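Local coordinates for type II restriction enzyme ngomi (Neisseria gonorrhoeae, PDB 1FIU), which recognises the double-stranded DNA sequence 5'-GCCGGC-3' as a magnesium-dependent homotetramer and cleaves it after the first G, leaving 5'-phosphates, at residues D18-A23 / T55-L60; I142-L147 / P178-S183; D239-F244 / K272-I277. All coordinates share one frame; numbering follows the deposited sequence.

Contact 1: residues D18-A23 / T55-L60. With nucleotides of chain D.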
# COMPACT_ATOMS: atom_id res chain seq x y z
N ASP I 18 14.85 20.87 -33.18
CA ASP I 18 14.14 21.69 -34.16
C ASP I 18 13.04 22.55 -33.55
O ASP I 18 12.76 23.65 -34.02
CB ASP I 18 13.57 20.81 -35.29
CG ASP I 18 14.66 20.21 -36.19
OD1 ASP I 18 15.87 20.49 -36.02
OD2 ASP I 18 14.29 19.43 -37.09
N GLY I 19 12.39 22.06 -32.49
CA GLY I 19 11.33 22.83 -31.87
C GLY I 19 11.86 23.80 -30.81
O GLY I 19 11.09 24.50 -30.15
N ASN I 20 13.18 23.83 -30.66
CA ASN I 20 13.83 24.69 -29.66
C ASN I 20 13.44 24.29 -28.23
O ASN I 20 13.50 25.12 -27.32
CB ASN I 20 13.50 26.17 -29.92
CG ASN I 20 14.15 26.71 -31.18
OD1 ASN I 20 13.91 27.84 -31.58
ND2 ASN I 20 14.98 25.89 -31.81
N ILE I 21 13.01 23.04 -28.05
CA ILE I 21 12.62 22.54 -26.73
C ILE I 21 13.93 22.43 -25.96
O ILE I 21 14.03 22.87 -24.81
CB ILE I 21 11.95 21.16 -26.80
CG1 ILE I 21 10.74 21.21 -27.76
CG2 ILE I 21 11.56 20.72 -25.39
CD1 ILE I 21 9.85 22.42 -27.59
N LEU I 22 14.92 21.84 -26.62
CA LEU I 22 16.28 21.71 -26.07
C LEU I 22 17.13 22.72 -26.86
O LEU I 22 17.31 22.57 -28.07
CB LEU I 22 16.87 20.31 -26.29
CG LEU I 22 18.30 20.17 -25.73
CD1 LEU I 22 18.28 20.31 -24.20
CD2 LEU I 22 18.88 18.83 -26.11
N ALA I 23 17.63 23.75 -26.18
CA ALA I 23 18.46 24.76 -26.85
C ALA I 23 19.26 25.49 -25.79
O ALA I 23 19.22 25.11 -24.61
CB ALA I 23 17.58 25.74 -27.61
N THR I 55 21.41 25.79 -31.75
CA THR I 55 20.50 26.92 -31.67
C THR I 55 20.56 27.71 -30.36
O THR I 55 20.67 27.15 -29.27
CB THR I 55 19.06 26.45 -31.88
OG1 THR I 55 18.96 25.84 -33.17
CG2 THR I 55 18.09 27.62 -31.77
N VAL I 56 20.52 29.03 -30.51
CA VAL I 56 20.50 29.91 -29.35
C VAL I 56 19.13 30.53 -29.36
O VAL I 56 18.72 31.15 -30.34
CB VAL I 56 21.55 31.05 -29.42
CG1 VAL I 56 21.29 32.04 -28.26
CG2 VAL I 56 22.96 30.48 -29.31
N SER I 57 18.40 30.34 -28.27
CA SER I 57 17.07 30.92 -28.16
C SER I 57 16.68 30.98 -26.69
O SER I 57 17.27 30.29 -25.85
CB SER I 57 16.06 30.08 -28.94
OG SER I 57 15.94 28.80 -28.37
N GLU I 58 15.71 31.83 -26.38
CA GLU I 58 15.25 31.96 -25.01
C GLU I 58 14.56 30.67 -24.59
O GLU I 58 13.94 29.99 -25.41
CB GLU I 58 14.28 33.14 -24.87
CG GLU I 58 14.99 34.50 -24.76
CD GLU I 58 15.81 34.65 -23.48
OE1 GLU I 58 15.21 34.77 -22.39
OE2 GLU I 58 17.06 34.66 -23.56
N ARG I 59 14.71 30.34 -23.31
CA ARG I 59 14.10 29.15 -22.72
C ARG I 59 12.58 29.25 -22.94
O ARG I 59 11.97 30.29 -22.69
CB ARG I 59 14.41 29.13 -21.21
CG ARG I 59 14.17 27.81 -20.52
CD ARG I 59 14.35 28.00 -19.02
NE ARG I 59 14.43 26.72 -18.33
CZ ARG I 59 15.56 26.18 -17.87
NH1 ARG I 59 16.72 26.80 -18.02
NH2 ARG I 59 15.51 24.99 -17.28
N LEU I 60 11.97 28.17 -23.41
CA LEU I 60 10.53 28.21 -23.63
C LEU I 60 9.80 28.16 -22.30
O LEU I 60 10.34 27.69 -21.29
CB LEU I 60 10.07 27.00 -24.46
CG LEU I 60 10.71 26.78 -25.83
CD1 LEU I 60 10.03 25.59 -26.53
CD2 LEU I 60 10.57 28.04 -26.64
P DG D 3 11.82 24.07 -16.47
OP1 DG D 3 12.53 24.69 -17.61
OP2 DG D 3 12.59 23.26 -15.48
O5' DG D 3 11.07 25.19 -15.63
C5' DG D 3 10.57 26.38 -16.22
C4' DG D 3 11.07 27.58 -15.46
O4' DG D 3 10.50 27.61 -14.13
C3' DG D 3 12.58 27.62 -15.26
O3' DG D 3 13.02 28.97 -15.39
C2' DG D 3 12.78 27.02 -13.88
C1' DG D 3 11.49 27.34 -13.14
N9 DG D 3 11.00 26.22 -12.33
C8 DG D 3 11.20 24.88 -12.57
N7 DG D 3 10.65 24.11 -11.66
C5 DG D 3 10.05 25.00 -10.78
C6 DG D 3 9.29 24.75 -9.60
O6 DG D 3 8.97 23.67 -9.10
N1 DG D 3 8.90 25.94 -8.99
C2 DG D 3 9.16 27.21 -9.49
N2 DG D 3 8.69 28.25 -8.77
N3 DG D 3 9.84 27.44 -10.59
C4 DG D 3 10.26 26.30 -11.18
O HOH W 1 16.57 24.83 -33.63
O HOH W 2 14.65 27.23 -25.76
O HOH W 3 12.78 25.09 -23.30

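Contact 2: residues I142-L147 / P178-S183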
# COMPACT_ATOMS: atom_id res chain seq x y z
N ILE I 142 -0.74 7.38 -22.92
CA ILE I 142 -1.20 6.03 -22.67
C ILE I 142 -1.02 5.19 -23.93
O ILE I 142 -1.01 5.72 -25.05
CB ILE I 142 -2.71 5.93 -22.25
CG1 ILE I 142 -3.62 6.52 -23.33
CG2 ILE I 142 -2.91 6.55 -20.88
CD1 ILE I 142 -5.13 6.42 -23.00
N VAL I 143 -0.79 3.89 -23.72
CA VAL I 143 -0.74 2.93 -24.81
C VAL I 143 -1.91 2.00 -24.50
O VAL I 143 -2.08 1.59 -23.36
CB VAL I 143 0.55 2.08 -24.84
CG1 VAL I 143 0.54 1.13 -26.06
CG2 VAL I 143 1.76 3.01 -24.91
N THR I 144 -2.75 1.72 -25.50
CA THR I 144 -3.91 0.85 -25.30
C THR I 144 -3.94 -0.25 -26.35
O THR I 144 -3.33 -0.12 -27.42
CB THR I 144 -5.22 1.67 -25.38
OG1 THR I 144 -5.33 2.27 -26.67
CG2 THR I 144 -5.20 2.79 -24.33
N ARG I 145 -4.65 -1.34 -26.03
CA ARG I 145 -4.79 -2.48 -26.94
C ARG I 145 -6.28 -2.68 -27.23
O ARG I 145 -7.07 -2.83 -26.32
CB ARG I 145 -4.27 -3.78 -26.30
CG ARG I 145 -4.11 -4.92 -27.31
CD ARG I 145 -3.66 -6.21 -26.69
NE ARG I 145 -3.54 -7.26 -27.70
CZ ARG I 145 -3.01 -8.45 -27.47
NH1 ARG I 145 -2.53 -8.75 -26.27
NH2 ARG I 145 -2.94 -9.36 -28.46
N ASN I 146 -6.63 -2.67 -28.52
CA ASN I 146 -8.01 -2.91 -28.91
C ASN I 146 -8.30 -4.40 -28.80
O ASN I 146 -7.40 -5.23 -28.86
CB ASN I 146 -8.21 -2.44 -30.36
CG ASN I 146 -8.32 -0.94 -30.46
OD1 ASN I 146 -8.07 -0.35 -31.52
ND2 ASN I 146 -8.72 -0.29 -29.36
N LEU I 147 -9.57 -4.73 -28.63
CA LEU I 147 -9.97 -6.12 -28.46
C LEU I 147 -9.90 -6.90 -29.76
O LEU I 147 -9.78 -6.31 -30.84
CB LEU I 147 -11.35 -6.17 -27.84
CG LEU I 147 -11.43 -5.31 -26.57
CD1 LEU I 147 -12.80 -5.49 -25.95
CD2 LEU I 147 -10.35 -5.71 -25.54
N PRO I 178 -11.43 -1.28 -24.61
CA PRO I 178 -10.02 -1.57 -24.89
C PRO I 178 -9.27 -1.71 -23.57
O PRO I 178 -9.75 -1.28 -22.53
CB PRO I 178 -9.54 -0.35 -25.65
CG PRO I 178 -10.79 0.23 -26.23
CD PRO I 178 -11.81 0.04 -25.16
N LEU I 179 -8.08 -2.30 -23.64
CA LEU I 179 -7.24 -2.51 -22.46
C LEU I 179 -6.15 -1.44 -22.36
O LEU I 179 -5.57 -1.03 -23.36
CB LEU I 179 -6.57 -3.89 -22.55
CG LEU I 179 -7.53 -5.08 -22.37
CD1 LEU I 179 -7.02 -6.31 -23.13
CD2 LEU I 179 -7.67 -5.38 -20.86
N LEU I 180 -5.88 -0.99 -21.14
CA LEU I 180 -4.82 -0.00 -20.92
C LEU I 180 -3.52 -0.81 -20.81
O LEU I 180 -3.36 -1.63 -19.91
CB LEU I 180 -5.08 0.81 -19.64
CG LEU I 180 -4.00 1.86 -19.31
CD1 LEU I 180 -3.84 2.81 -20.50
CD2 LEU I 180 -4.37 2.62 -18.03
N HIS I 181 -2.59 -0.58 -21.74
CA HIS I 181 -1.33 -1.32 -21.77
C HIS I 181 -0.26 -0.61 -20.95
O HIS I 181 0.52 -1.26 -20.25
CB HIS I 181 -0.84 -1.45 -23.22
CG HIS I 181 0.37 -2.31 -23.36
ND1 HIS I 181 1.59 -1.84 -23.80
CD2 HIS I 181 0.55 -3.62 -23.09
CE1 HIS I 181 2.46 -2.83 -23.80
NE2 HIS I 181 1.85 -3.92 -23.38
N ALA I 182 -0.22 0.71 -21.05
CA ALA I 182 0.81 1.47 -20.34
C ALA I 182 0.44 2.89 -20.00
O ALA I 182 -0.29 3.57 -20.75
CB ALA I 182 2.11 1.50 -21.17
N SER I 183 0.98 3.34 -18.86
CA SER I 183 0.87 4.73 -18.39
C SER I 183 2.30 5.23 -18.49
O SER I 183 3.21 4.67 -17.86
CB SER I 183 0.45 4.79 -16.92
OG SER I 183 0.60 6.13 -16.43

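Contact 3: residues D239-F244 / K272-I277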
# COMPACT_ATOMS: atom_id res chain seq x y z
N ASP I 239 7.55 1.31 -12.39
CA ASP I 239 8.26 0.14 -12.91
C ASP I 239 9.74 0.43 -13.19
O ASP I 239 10.62 -0.35 -12.82
CB ASP I 239 7.65 -0.36 -14.22
CG ASP I 239 6.21 -0.85 -14.08
OD1 ASP I 239 5.68 -0.89 -12.96
OD2 ASP I 239 5.63 -1.18 -15.12
N CYS I 240 9.98 1.54 -13.88
CA CYS I 240 11.33 1.95 -14.27
C CYS I 240 11.27 3.38 -14.83
O CYS I 240 10.22 3.83 -15.27
CB CYS I 240 11.86 1.01 -15.36
SG CYS I 240 13.68 1.16 -15.65
N VAL I 241 12.41 4.08 -14.79
CA VAL I 241 12.49 5.44 -15.33
C VAL I 241 13.38 5.39 -16.56
O VAL I 241 14.34 4.61 -16.62
CB VAL I 241 13.08 6.41 -14.26
CG1 VAL I 241 13.34 7.80 -14.86
CG2 VAL I 241 12.09 6.55 -13.12
N TYR I 242 13.06 6.20 -17.56
CA TYR I 242 13.83 6.21 -18.81
C TYR I 242 14.33 7.62 -19.08
O TYR I 242 13.55 8.56 -19.04
CB TYR I 242 12.94 5.74 -19.96
CG TYR I 242 12.48 4.31 -19.76
CD1 TYR I 242 11.46 4.00 -18.85
CD2 TYR I 242 13.11 3.26 -20.44
CE1 TYR I 242 11.08 2.65 -18.62
CE2 TYR I 242 12.73 1.92 -20.22
CZ TYR I 242 11.71 1.63 -19.30
OH TYR I 242 11.37 0.31 -19.08
N HIS I 243 15.63 7.76 -19.34
CA HIS I 243 16.25 9.06 -19.57
C HIS I 243 16.29 9.36 -21.07
O HIS I 243 16.61 8.48 -21.88
CB HIS I 243 17.68 9.08 -18.99
CG HIS I 243 18.26 10.46 -18.88
ND1 HIS I 243 19.07 11.01 -19.85
CD2 HIS I 243 18.08 11.42 -17.95
CE1 HIS I 243 19.36 12.26 -19.52
NE2 HIS I 243 18.77 12.54 -18.37
N PHE I 244 16.01 10.61 -21.42
CA PHE I 244 15.98 11.01 -22.82
C PHE I 244 17.32 10.93 -23.55
O PHE I 244 17.36 10.89 -24.78
CB PHE I 244 15.39 12.43 -22.97
CG PHE I 244 16.42 13.54 -22.99
CD1 PHE I 244 16.51 14.39 -24.09
CD2 PHE I 244 17.26 13.77 -21.89
CE1 PHE I 244 17.41 15.46 -24.09
CE2 PHE I 244 18.17 14.84 -21.89
CZ PHE I 244 18.24 15.68 -22.99
N LYS I 272 18.61 -1.42 -12.01
CA LYS I 272 17.41 -1.55 -12.83
C LYS I 272 16.32 -0.53 -12.53
O LYS I 272 15.13 -0.87 -12.55
CB LYS I 272 16.82 -2.97 -12.67
CG LYS I 272 17.83 -4.09 -12.90
CD LYS I 272 18.52 -3.97 -14.24
CE LYS I 272 19.61 -5.02 -14.42
NZ LYS I 272 20.37 -4.85 -15.69
N ARG I 273 16.72 0.71 -12.24
CA ARG I 273 15.73 1.76 -11.97
C ARG I 273 15.78 2.84 -13.04
O ARG I 273 14.87 3.66 -13.14
CB ARG I 273 15.95 2.47 -10.62
CG ARG I 273 16.12 1.55 -9.41
CD ARG I 273 15.02 0.49 -9.33
NE ARG I 273 13.69 1.06 -9.09
CZ ARG I 273 12.62 0.81 -9.85
NH1 ARG I 273 12.74 0.02 -10.92
NH2 ARG I 273 11.43 1.32 -9.52
N LEU I 274 16.85 2.82 -13.83
CA LEU I 274 17.04 3.82 -14.89
C LEU I 274 17.61 3.21 -16.17
O LEU I 274 18.59 2.45 -16.14
CB LEU I 274 17.99 4.93 -14.37
CG LEU I 274 18.22 6.10 -15.33
CD1 LEU I 274 16.88 6.83 -15.60
CD2 LEU I 274 19.26 7.05 -14.72
N LYS I 275 16.99 3.54 -17.31
CA LYS I 275 17.43 3.06 -18.61
C LYS I 275 17.39 4.21 -19.62
O LYS I 275 17.13 5.35 -19.25
CB LYS I 275 16.51 1.92 -19.09
CG LYS I 275 16.51 0.68 -18.17
CD LYS I 275 15.54 -0.39 -18.70
CE LYS I 275 15.45 -1.60 -17.76
NZ LYS I 275 14.75 -2.75 -18.47
N ASP I 276 17.66 3.90 -20.89
CA ASP I 276 17.65 4.92 -21.93
C ASP I 276 16.28 4.94 -22.62
O ASP I 276 15.57 3.93 -22.59
CB ASP I 276 18.68 4.58 -23.01
CG ASP I 276 18.74 5.64 -24.10
OD1 ASP I 276 19.08 6.80 -23.77
OD2 ASP I 276 18.46 5.33 -25.26
N ILE I 277 15.93 6.06 -23.24
CA ILE I 277 14.65 6.17 -23.96
C ILE I 277 14.52 5.00 -24.98
O ILE I 277 13.43 4.48 -25.20
CB ILE I 277 14.53 7.56 -24.70
CG1 ILE I 277 13.22 7.68 -25.47
CG2 ILE I 277 15.70 7.75 -25.66
CD1 ILE I 277 12.02 7.71 -24.61

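Contact 1: residues D18-A23 / T55-L60
Asn20 lies against Thr55 and Ser57, its amide side chain crossing that of Thr55 at about a right angle, with ND2 3.6 Å from the Thr55 methyl CG2. Ser57 OG comes in beside the same asparagine and touches the methyl of Ala23, CB to OG 3.6 Å. Farther along, Leu60 sets CG over the carbonyl oxygen of Asn20 and meets Ile21 methyl to methyl, CD1 to CD1 at 3.3 Å, a tight fit. Between 18-23 and 55-60 no direct hydrogen bond forms, and three waters bridge them; just beyond, Thr24 makes backbone bonds with Thr55 and Ser57. One water links Thr55 OG1 to Asn20 ND2, weakly on the amide side. A second donates to Asn20 O and to Glu58 O, each at 2.9 Å, and the third runs from Ile21 O to the backbone N of Leu60. Arg59 turns the other way, its chain extended with CG anti to the backbone N (chi1 -165°), and lays the guanidinium edge on the DNA: NE (2.9 Å) and NH2 (3.0 Å) both donate to OP1 of DG3 of chain D, while Ala33 O also takes NH2. Asn20, with positive phi, closes helix 4-18 in a Schellman motif, and its ND2 reaches back to Leu17 O. The contact thus ties the end of that helix to the DNA-contacting loop between helices 38-50 and 62-81.

Contact 2: residues I142-L147 / P178-S183
Val143 O takes two backbone hydrogen bonds, from His181 N at 2.8 Å and Ala182 N at 3.1 Å, both arriving from the same face of its carbonyl plane. Val143 N in turn donates to Ala182 O. Two residues facing one make this a classic beta bulge, and the register shifts by one before Thr144 pairs with Leu180. Beyond it the ladder is regular again: Arg145 N gives a bond to Leu179 O (2.8 Å, lying in the carbonyl plane), and Leu179 N returns one to Arg145 O, nearly straight at 168°. On one face Leu180 and Ile142 cross at about a right angle, CD1 to CB 3.8 Å; with CG anti to the backbone N (chi1 179°), Leu180 directs this methyl onto Ile142, and it also touches Val143 O. On the other face Val143 CB lies 4.0 Å from Ala182 CB. The side chain of the bulge residue His181 runs alongside that of Val143. Leu147 brings CD2 across CD1 of Leu179 (4.2 Å), while the amide of Asn146 lies beside the ring of Pro178. Arg145 sends its extended chain out of the pair, where NH1 donates to carbonyl oxygens of Ala285 and Val286 of the second subunit; Val286 also packs on Leu179. Strand 92-96 flanks 141-145 on its far edge. Antiparallel strands of this kind, one following the metal ligand Asp140 and the other leading to Cys186, are characteristic of the PDDEXK nuclease core.

Contact 3: residues D239-F244 / K272-I277
Tyr242 and Lys275 run side by side and point the same way, the lysine carbons CB and CD lying 3.9 Å from the ring atom CE2. The ring also turns an edge to the backbone, CD2 standing 3.3 Å from Asp276 O close to the ring plane. Asp283 takes both Tyr242 OH and Lys275 NZ, and NZ also donates to Tyr167 O of the second subunit. Cys240 SG rests against CG of the same lysine (3.8 Å). On the reverse face Val241 and Leu274 meet at a slant, CG1 to CD1 at 3.7 Å. Arg273 bends at chi2 and chi3 (-50° and -65°), which curls its guanidinium back so that NH1 reaches Asp239 O (2.9 Å) and Lys272 O; both lie near the guanidinium plane, but NH1 stands above the carbonyl plane of Asp239. NH2 serves Ile238 O and Gly234 O, so the two nitrogens reach four carbonyl oxygens. Hydrogen bonds from Val241 N to Arg273 O, Lys275 N to Val241 O and His243 N to Lys275 O (2.8 Å) form a parallel ladder. Strands 240-243 and 274-276, parallel neighbours joined through helices 246-256 and 259-270, form a beta-alpha-beta crossover, with 274-276 outermost in this chain's sheet.

In the fold
Along the chain the three contacts follow in series, each closing before the next opens. Contacts 2 and 3 belong to the same six-stranded mixed sheet, centres 21 Å apart: contact 2 pairs its second and third strands, contact 3 its fifth and sixth, with strand 215-220 between them. Both also touch the second subunit. Contact 1 is a loop contact outside the sheet, 33 Å from contact 2 between centres and on the other side of the chain's centre, but it touches contact 3 where Leu22 CD2 packs on Phe244 CE1 at 4.2 Å. The sheet, with Asp140 just before strand 141-145 and Cys186 on 179-187, thus packs, just past strand 240-243, near the loops that hold a DNA phosphate.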